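Local coordinates for endoribonuclease L-PSP/chorismate mutase-like domain-containing protein (Agrobacterium tumefaciens, PDB 3D01) that is of unknown function but belongs to the YjgF/chorismate mutase-like family of putative endoribonucleases, at residues 11-14 with 15-19; 51-55 with 56-60. All blocks are in the same frame, centred on the assembly; numbering follows the deposited sequence.

Contact 1 (11-14 with 15-19)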
loop_
_atom_site.group_PDB
_atom_site.type_symbol
_atom_site.label_atom_id
_atom_site.label_comp_id
_atom_site.label_asym_id
_atom_site.label_seq_id
_atom_site.Cartn_x
_atom_site.Cartn_y
_atom_site.Cartn_z
ATOM N N SER I 11 10.814 0.316 -26.772
ATOM C CA SER I 11 10.145 -0.880 -26.223
ATOM C C SER I 11 10.903 -2.153 -26.565
ATOM O O SER I 11 11.064 -3.023 -25.715
ATOM C CB SER I 11 8.711 -0.990 -26.723
ATOM O OG SER I 11 7.933 0.076 -26.254
ATOM N N ASP I 12 11.390 -2.261 -27.810
ATOM C CA ASP I 12 12.165 -3.426 -28.215
ATOM C C ASP I 12 13.406 -3.569 -27.351
ATOM O O ASP I 12 13.818 -4.679 -27.029
ATOM C CB ASP I 12 12.615 -3.332 -29.684
ATOM C CG ASP I 12 11.460 -3.455 -30.689
ATOM O OD1 ASP I 12 10.338 -3.883 -30.319
ATOM O OD2 ASP I 12 11.698 -3.127 -31.883
ATOM N N VAL I 13 14.016 -2.435 -27.015
ATOM C CA VAL I 13 15.209 -2.414 -26.214
ATOM C C VAL I 13 14.826 -2.862 -24.795
ATOM O O VAL I 13 15.523 -3.665 -24.214
ATOM C CB VAL I 13 15.862 -1.026 -26.191
ATOM C CG1 VAL I 13 16.939 -0.955 -25.148
ATOM C CG2 VAL I 13 16.459 -0.678 -27.579
ATOM N N ILE I 14 13.718 -2.362 -24.269
ATOM C CA ILE I 14 13.269 -2.789 -22.907
ATOM C C ILE I 14 13.050 -4.316 -22.857
ATOM O O ILE I 14 13.600 -5.003 -21.998
ATOM C CB ILE I 14 11.999 -2.010 -22.451
ATOM C CG1 ILE I 14 12.323 -0.528 -22.173
ATOM C CG2 ILE I 14 11.356 -2.640 -21.190
ATOM C CD1 ILE I 14 11.100 0.411 -22.219
ATOM N N GLU I 15 12.276 -4.844 -23.791
ATOM C CA GLU I 15 12.001 -6.270 -23.827
ATOM C C GLU I 15 13.221 -7.117 -24.166
ATOM O O GLU I 15 13.346 -8.251 -23.700
ATOM C CB GLU I 15 10.890 -6.565 -24.808
ATOM C CG GLU I 15 9.570 -5.956 -24.453
ATOM C CD GLU I 15 8.426 -6.621 -25.197
ATOM O OE1 GLU I 15 7.441 -5.916 -25.480
ATOM O OE2 GLU I 15 8.502 -7.840 -25.495
ATOM N N GLY I 16 14.138 -6.582 -24.975
ATOM C CA GLY I 16 15.369 -7.301 -25.277
ATOM C C GLY I 16 16.263 -7.433 -24.056
ATOM O O GLY I 16 16.846 -8.494 -23.807
ATOM N N ARG I 17 16.385 -6.351 -23.291
ATOM C CA ARG I 17 17.113 -6.396 -22.023
ATOM C C ARG I 17 16.532 -7.469 -21.090
ATOM O O ARG I 17 17.267 -8.173 -20.432
ATOM C CB ARG I 17 17.069 -5.051 -21.338
ATOM C CG ARG I 17 17.851 -3.972 -22.072
ATOM C CD ARG I 17 18.015 -2.797 -21.172
ATOM N NE ARG I 17 18.080 -1.474 -21.786
ATOM C CZ ARG I 17 19.123 -0.960 -22.446
ATOM N NH1 ARG I 17 20.226 -1.698 -22.746
ATOM N NH2 ARG I 17 19.035 0.309 -22.872
ATOM N N LEU I 18 15.220 -7.603 -21.092
ATOM C CA LEU I 18 14.579 -8.600 -20.243
ATOM C C LEU I 18 14.915 -10.015 -20.707
ATOM O O LEU I 18 15.167 -10.897 -19.882
ATOM C CB LEU I 18 13.081 -8.383 -20.248
ATOM C CG LEU I 18 12.252 -9.279 -19.328
ATOM C CD1 LEU I 18 12.823 -9.181 -17.880
ATOM C CD2 LEU I 18 10.786 -8.825 -19.457
ATOM N N LYS I 19 14.915 -10.249 -22.020
ATOM C CA LYS I 19 15.382 -11.546 -22.548
ATOM C C LYS I 19 16.845 -11.866 -22.161
ATOM O O LYS I 19 17.184 -13.000 -21.831
ATOM C CB LYS I 19 15.223 -11.607 -24.062
ATOM C CG LYS I 19 13.817 -11.535 -24.522
ATOM C CD LYS I 19 13.693 -11.701 -26.017
ATOM C CE LYS I 19 12.245 -11.482 -26.434
ATOM N NZ LYS I 19 12.066 -11.281 -27.893
#
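From S11 and E15 to I14 and L18, four successive i-to-i+4 backbone hydrogen bonds hold two turns in the second half of helix 3-21; the straightest runs from E15 N to S11 O (2.9 Å, 176° at the hydrogen), and the one from G16 N to D12 O is more bent. The main side-chain contact in this part of the helix is made by V13 and R17, one turn apart and lying side by side on the exposed surface of the helix. V13 turns CG1 anti to the backbone N (chi1 169°), which carries this methyl over one face of the R17 guanidinium, above the rim rather than the middle of the group. CG1 of V13 comes within 3.3 Å of NH2 and 3.5 Å of CZ of R17. The arginine chain bends at chi3 to lay its flat end back along the preceding turn, and its CG passes 3.2 Å from V13 O, the same carbonyl that accepts the hydrogen bond from R17 N. On another side of the helix, the CG of E15 rests 3.5 Å from S11 O, and OE1 of the E15 carboxylate forms a salt bridge with NZ of K89 in helix 70-91. S11 OG is hydrogen-bonded to S97 OG and to the backbone carbonyl of F7. This part of the helix is amphipathic: I14 and L18 give it a buried apolar side, which packs against V132 of helix 118-133. On the exposed side, R17 keeps its charge at the surface while V13 shields part of one guanidinium face, a dispersion contact that probably narrows the range of arginine conformers without neutralising the group.

Contact 2 (51-55 with 56-60)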
loop_
_atom_site.group_PDB
_atom_site.type_symbol
_atom_site.label_atom_id
_atom_site.label_comp_id
_atom_site.label_asym_id
_atom_site.label_seq_id
_atom_site.Cartn_x
_atom_site.Cartn_y
_atom_site.Cartn_z
ATOM N N LEU I 51 1.690 -12.238 -8.850
ATOM C CA LEU I 51 2.233 -13.434 -8.241
ATOM C C LEU I 51 3.321 -13.963 -9.162
ATOM O O LEU I 51 3.450 -13.477 -10.296
ATOM C CB LEU I 51 1.107 -14.457 -8.063
ATOM C CG LEU I 51 -0.141 -13.953 -7.325
ATOM C CD1 LEU I 51 -1.227 -15.071 -7.231
ATOM C CD2 LEU I 51 0.233 -13.434 -5.925
ATOM N N PRO I 52 4.130 -14.921 -8.689
ATOM C CA PRO I 52 5.255 -15.394 -9.512
ATOM C C PRO I 52 4.837 -16.410 -10.579
ATOM O O PRO I 52 5.194 -17.581 -10.485
ATOM C CB PRO I 52 6.247 -15.986 -8.485
ATOM C CG PRO I 52 5.429 -16.252 -7.274
ATOM C CD PRO I 52 4.149 -15.470 -7.321
HETATM N N MSE I 53 4.069 -15.925 -11.562
HETATM C CA MSE I 53 3.477 -16.749 -12.620
HETATM C C MSE I 53 4.478 -16.981 -13.736
HETATM O O MSE I 53 5.055 -16.032 -14.268
HETATM C CB MSE I 53 2.282 -16.029 -13.260
HETATM C CG MSE I 53 1.209 -15.572 -12.340
HETATM SE SE MSE I 53 0.549 -17.121 -11.382
HETATM C CE MSE I 53 -0.030 -18.155 -12.933
ATOM N N GLU I 54 4.650 -18.247 -14.103
ATOM C CA GLU I 54 5.508 -18.650 -15.202
ATOM C C GLU I 54 4.763 -19.813 -15.870
ATOM O O GLU I 54 4.386 -20.762 -15.190
ATOM C CB GLU I 54 6.879 -19.106 -14.684
ATOM C CG GLU I 54 7.938 -19.181 -15.785
ATOM C CD GLU I 54 9.356 -19.421 -15.280
ATOM O OE1 GLU I 54 9.542 -20.174 -14.291
ATOM O OE2 GLU I 54 10.305 -18.889 -15.910
ATOM N N SER I 55 4.484 -19.696 -17.174
ATOM C CA SER I 55 3.717 -20.717 -17.911
ATOM C C SER I 55 2.374 -21.004 -17.295
ATOM O O SER I 55 1.930 -22.151 -17.231
ATOM C CB SER I 55 4.505 -22.017 -17.997
ATOM O OG SER I 55 5.785 -21.749 -18.529
ATOM N N GLY I 56 1.726 -19.963 -16.824
ATOM C CA GLY I 56 0.429 -20.099 -16.235
ATOM C C GLY I 56 0.413 -20.839 -14.905
ATOM O O GLY I 56 -0.640 -21.286 -14.487
ATOM N N LYS I 57 1.562 -20.978 -14.249
ATOM C CA LYS I 57 1.627 -21.676 -12.969
ATOM C C LYS I 57 2.326 -20.786 -11.965
ATOM O O LYS I 57 3.186 -20.014 -12.339
ATOM C CB LYS I 57 2.436 -22.968 -13.097
ATOM C CG LYS I 57 1.852 -24.019 -14.059
ATOM C CD LYS I 57 2.833 -25.162 -14.170
ATOM C CE LYS I 57 2.548 -26.101 -15.341
ATOM N NZ LYS I 57 3.253 -25.619 -16.570
ATOM N N ILE I 58 1.982 -20.936 -10.690
ATOM C CA ILE I 58 2.675 -20.211 -9.620
ATOM C C ILE I 58 3.980 -20.947 -9.409
ATOM O O ILE I 58 3.994 -22.037 -8.843
ATOM C CB ILE I 58 1.893 -20.197 -8.295
ATOM C CG1 ILE I 58 0.490 -19.612 -8.458
ATOM C CG2 ILE I 58 2.710 -19.459 -7.223
ATOM C CD1 ILE I 58 0.422 -18.145 -8.492
ATOM N N ALA I 59 5.081 -20.342 -9.838
ATOM C CA ALA I 59 6.380 -20.998 -9.904
ATOM C C ALA I 59 7.076 -21.214 -8.574
ATOM O O ALA I 59 7.884 -22.121 -8.460
ATOM C CB ALA I 59 7.320 -20.214 -10.832
ATOM N N VAL I 60 6.787 -20.380 -7.578
ATOM C CA VAL I 60 7.478 -20.463 -6.286
ATOM C C VAL I 60 6.418 -20.271 -5.172
ATOM O O VAL I 60 5.733 -19.273 -5.123
ATOM C CB VAL I 60 8.578 -19.405 -6.134
ATOM C CG1 VAL I 60 9.380 -19.603 -4.792
ATOM C CG2 VAL I 60 9.523 -19.385 -7.352
HETATM O O HOH W 1 0.328 -24.417 -17.569
#
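M53 and I58 face each other as an antiparallel non-hydrogen-bonded pair on one face of a short hairpin, and here the packing is tight. CD1 of I58 touches CD1 of L51 at 3.7 Å and also meets the selenium of selenomethionine M53, at 3.1 Å, a separation shorter than van der Waals contact and therefore doubtful in detail. Bends at chi2 and chi3 (-58° and -59°) fold the M53 chain back, setting M53 CE 3.4 Å from G56 C. F151 covers L51 and I58, and P52 leans on C80 of helix 70-91. The opposite face, with E54 and K57, is looser and exposed: E54 CB meets A59 CB at 4.0 Å. At the exposed turn end a water donates to S55 O (2.8 Å) and weakly accepts from K57 NZ. Between the two faces, E54 and K57 exchange backbone hydrogen bonds. E54 N to K57 O lies in the carbonyl plane, whereas the K57 N donor stands above the plane of the E54 carbonyl. A59 N adds a bond to P52 O (2.8 Å), beside the inverse gamma turn centred on P52. Positive phi values at S55 and G56 complete a type I' turn, the tight reversal characteristic of a two-residue beta hairpin.

Contacts 1 and 2 follow in series along the chain and do not touch: their centres are 21 Å apart and their nearest atoms about 10 Å. Helix 70-91 links them, since E15 of contact 1 reaches its K89, whereas P52, M53, A59 and V60 of contact 2 lie against C80, N83, L79 and A76. Contact 1 lies within helix 3-21, whereas contact 2 is the hairpin of strands 44-54 and 57-58 in the mixed sheet. The pocket holding the bound PG5 is lined by T61, D67 and N152. T61 directly follows residues 51-60, and N152 follows F151, a neighbour of contact 2, so contact 2 adjoins this pocket in sequence.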